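Local coordinates for mandelate racemase/muconate lactonizing enzyme, C-terminal domain protein (Paracoccus denitrificans, PDB 4DWD) that binds magnesium and may act as a hydro-lyase, as a member of the mandelate racemase/muconate lactonizing enzyme family, at residues R57-A60 with P61-G65; D141-V144 with R145-R149. All blocks are in the same frame, centred on the assembly; numbering follows the deposited sequence.

Contact 1: residues R57-A60 with P61-G65; sequences RDIA and PFLEG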
# COMPACT_ATOMS: atom_id res chain seq x y z
N ARG B 57 16.30 -30.65 -30.79
CA ARG B 57 16.40 -31.75 -29.83
C ARG B 57 15.11 -31.99 -29.05
O ARG B 57 14.75 -33.13 -28.76
CB ARG B 57 17.51 -31.48 -28.81
CG ARG B 57 18.94 -31.55 -29.32
CD ARG B 57 19.91 -31.53 -28.14
NE ARG B 57 19.72 -30.35 -27.28
CZ ARG B 57 20.21 -29.14 -27.55
NH1 ARG B 57 20.93 -28.93 -28.65
NH2 ARG B 57 19.98 -28.14 -26.73
N ASP B 58 14.44 -30.90 -28.69
CA ASP B 58 13.35 -30.98 -27.71
C ASP B 58 11.96 -30.87 -28.31
O ASP B 58 11.04 -31.61 -27.92
CB ASP B 58 13.55 -29.95 -26.59
CG ASP B 58 14.91 -30.03 -25.93
OD1 ASP B 58 15.45 -31.16 -25.76
OD2 ASP B 58 15.46 -28.98 -25.58
N ILE B 59 11.79 -29.96 -29.27
CA ILE B 59 10.45 -29.65 -29.78
C ILE B 59 10.09 -30.47 -31.01
O ILE B 59 9.01 -31.08 -31.05
CB ILE B 59 10.30 -28.14 -30.06
CG1 ILE B 59 10.58 -27.33 -28.79
CG2 ILE B 59 8.92 -27.82 -30.61
CD1 ILE B 59 10.70 -25.84 -29.01
N ALA B 60 10.98 -30.48 -32.00
CA ALA B 60 10.74 -31.19 -33.26
C ALA B 60 10.24 -32.64 -33.09
O ALA B 60 9.24 -33.00 -33.71
CB ALA B 60 11.97 -31.14 -34.15
N PRO B 61 10.91 -33.47 -32.25
CA PRO B 61 10.44 -34.86 -32.14
C PRO B 61 9.02 -34.95 -31.60
O PRO B 61 8.31 -35.90 -31.92
CB PRO B 61 11.42 -35.50 -31.14
CG PRO B 61 12.62 -34.62 -31.13
CD PRO B 61 12.15 -33.24 -31.48
N PHE B 62 8.60 -33.97 -30.81
CA PHE B 62 7.26 -33.96 -30.26
C PHE B 62 6.20 -33.50 -31.27
O PHE B 62 5.10 -34.05 -31.31
CB PHE B 62 7.21 -33.08 -29.00
CG PHE B 62 5.82 -32.86 -28.48
CD1 PHE B 62 5.18 -33.86 -27.74
CD2 PHE B 62 5.15 -31.66 -28.73
CE1 PHE B 62 3.89 -33.66 -27.26
CE2 PHE B 62 3.86 -31.46 -28.24
CZ PHE B 62 3.23 -32.46 -27.51
N LEU B 63 6.53 -32.50 -32.07
CA LEU B 63 5.58 -31.97 -33.05
C LEU B 63 5.35 -32.87 -34.26
O LEU B 63 4.27 -32.86 -34.83
CB LEU B 63 6.04 -30.61 -33.56
CG LEU B 63 6.08 -29.47 -32.56
CD1 LEU B 63 6.56 -28.21 -33.28
CD2 LEU B 63 4.70 -29.25 -31.95
N GLU B 64 6.38 -33.61 -34.65
CA GLU B 64 6.28 -34.43 -35.86
C GLU B 64 5.21 -35.51 -35.62
O GLU B 64 5.24 -36.20 -34.61
CB GLU B 64 7.66 -34.96 -36.28
CG GLU B 64 8.53 -33.84 -36.88
CD GLU B 64 10.01 -34.19 -37.04
OE1 GLU B 64 10.42 -35.29 -36.61
OE2 GLU B 64 10.75 -33.36 -37.60
N GLY B 65 4.25 -35.60 -36.54
CA GLY B 65 3.12 -36.53 -36.45
C GLY B 65 1.86 -35.94 -35.82
O GLY B 65 0.81 -36.59 -35.77

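Contact 2: residues D141-V144 with R145-R149; sequences DEVV and REVAR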
# COMPACT_ATOMS: atom_id res chain seq x y z
N ASP B 141 27.63 14.59 -34.79
CA ASP B 141 27.42 14.77 -36.22
C ASP B 141 27.10 13.45 -36.91
O ASP B 141 26.33 13.43 -37.87
CB ASP B 141 28.61 15.47 -36.90
CG ASP B 141 29.90 14.66 -36.81
OD1 ASP B 141 30.17 13.86 -37.73
OD2 ASP B 141 30.62 14.82 -35.82
N GLU B 142 27.67 12.36 -36.41
CA GLU B 142 27.39 11.03 -36.97
C GLU B 142 25.96 10.58 -36.67
O GLU B 142 25.30 9.96 -37.52
CB GLU B 142 28.40 10.00 -36.48
CG GLU B 142 29.74 10.10 -37.19
CD GLU B 142 30.90 9.51 -36.41
OE1 GLU B 142 30.68 8.89 -35.34
OE2 GLU B 142 32.05 9.66 -36.88
N VAL B 143 25.47 10.89 -35.47
CA VAL B 143 24.09 10.59 -35.14
C VAL B 143 23.15 11.34 -36.08
O VAL B 143 22.25 10.76 -36.70
CB VAL B 143 23.76 10.95 -33.68
CG1 VAL B 143 22.28 10.75 -33.40
CG2 VAL B 143 24.61 10.13 -32.70
N VAL B 144 23.38 12.65 -36.21
CA VAL B 144 22.56 13.47 -37.09
C VAL B 144 22.59 12.97 -38.54
O VAL B 144 21.55 12.83 -39.18
CB VAL B 144 22.93 14.96 -36.98
CG1 VAL B 144 22.16 15.80 -38.00
CG2 VAL B 144 22.65 15.44 -35.55
N ARG B 145 23.78 12.65 -39.04
CA ARG B 145 23.92 12.16 -40.41
C ARG B 145 23.11 10.89 -40.65
O ARG B 145 22.40 10.78 -41.65
CB ARG B 145 25.39 11.95 -40.77
CG ARG B 145 25.57 11.58 -42.24
CD ARG B 145 27.01 11.44 -42.66
NE ARG B 145 27.11 11.26 -44.11
CZ ARG B 145 27.08 12.24 -45.03
NH1 ARG B 145 26.97 13.53 -44.69
NH2 ARG B 145 27.17 11.91 -46.31
N GLU B 146 23.21 9.94 -39.72
CA GLU B 146 22.52 8.66 -39.90
C GLU B 146 21.01 8.84 -39.78
O GLU B 146 20.25 8.24 -40.56
CB GLU B 146 23.05 7.62 -38.91
CG GLU B 146 22.41 6.24 -39.04
CD GLU B 146 22.59 5.53 -40.38
OE1 GLU B 146 23.35 5.99 -41.27
OE2 GLU B 146 21.95 4.48 -40.55
N VAL B 147 20.55 9.65 -38.83
CA VAL B 147 19.11 9.91 -38.73
C VAL B 147 18.58 10.54 -40.03
O VAL B 147 17.56 10.11 -40.56
CB VAL B 147 18.75 10.77 -37.50
CG1 VAL B 147 17.28 11.16 -37.53
CG2 VAL B 147 19.09 10.02 -36.21
N ALA B 148 19.29 11.56 -40.54
CA ALA B 148 18.87 12.22 -41.77
C ALA B 148 18.80 11.22 -42.92
O ALA B 148 17.86 11.23 -43.71
CB ALA B 148 19.80 13.37 -42.11
N ARG B 149 19.80 10.34 -43.00
CA ARG B 149 19.84 9.33 -44.07
C ARG B 149 18.62 8.40 -44.03
O ARG B 149 17.96 8.18 -45.06
CB ARG B 149 21.13 8.51 -43.97
CG ARG B 149 21.36 7.54 -45.11
CD ARG B 149 22.58 6.67 -44.85
NE ARG B 149 22.32 5.65 -43.82
CZ ARG B 149 21.68 4.50 -44.04
NH1 ARG B 149 21.22 4.21 -45.25
NH2 ARG B 149 21.50 3.65 -43.04

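Contact 1: residues R57-A60 with P61-G65
A60 and P61, with I59 just before them, lie where helix 49-63 is kinked, shortly before its end at L63, and the bond between the two residues holds the proline ring atom P61 CD beside A60 CB, at 3.4 Å. P61 has no N-H to give to R57 O; its ring lies there instead, P61 CG 3.5 Å from R57 O. L63 N bonds to I59 O at 3.0 Å, while F62 N makes a weak, bent bond to the same oxygen (128° at the hydrogen). The I59 and L63 side chains lie alongside each other, I59 CG2 3.6 Å from L63 CD1; CG2 stands anti to the backbone N of I59, which turns this methyl to the leucine. E64 N closes the turn on A60 O at 3.1 Å, and the E64 side chain runs back past that oxygen, its OE2 hydrogen-bonded to V8 N. With an alanine here, V8 N would probably lose this acceptor and the helix end one of its ties to strand 5-14. I59 packs on helix 90-110, A60 and L63 rest on V8, and F62 reaches helix 71-81, so the turn joins sheet and helices of the enolase-type N-terminal domain.

Contact 2: residues D141-V144 with R145-R149
From V143 and V144 to V147 and A148 the chain is regular alpha helix, each N-H of R145-A148 bonded to the carbonyl four residues back. The bond from V147 N to V143 O is 2.9 Å long and nearly straight, 170° at the hydrogen, and A148 N meets V144 O almost as directly. R145 N and E146 N approach D141 O and E142 O more obliquely, each tilted about 30° from the carbonyl plane. V143 and V147 stand one turn apart on the inward side; their branches meet only loosely, V143 CG1 to V147 CG2 at 4.3 Å, while V147 CG2 comes to 3.3 Å from V143 O. On the outer side, R145 CB comes to 3.4 Å from D141 O, and the extended chain then leads away. E146 bends at its second torsion (chi2 61°), which brings its carboxylate to the R149 guanidinium three residues further along the helix. R149 grips it side-on: NE bonds to E146 OE1 at 2.8 Å and NH2 to E146 OE2 at 2.7 Å, both on the syn sides but somewhat out of the carboxylate plane, a two-bond salt bridge that probably limits the rotation of both groups. Helix 140-154 links parallel strands 125-132 and 158-162 in a beta-alpha-beta unit of the barrel domain; V147 packs on I132, V159 and I161 of those strands, and V143, V144 and V147 face helix 174-188.

How the contacts relate
Both contacts are local, along one helix each, one in each domain of the enolase-type architecture: contact 1 ends a helix of the N-terminal domain, contact 2 runs within a helix outside the barrel. They do not touch: their centres are about 47 Å apart and their nearest atoms about 34 Å, on opposite sides of the chain's centre. Calcium sites were seen in a structure of this protein, though no such ion is bound to this chain here. One includes D197, E223 and E249; the V147 side chain of contact 2 is about 12 Å from that of D197. Contact 1 holds E64 of another, and its L63 side chain is about 9 Å from that of E67 of a third. Only contact 1 touches another subunit.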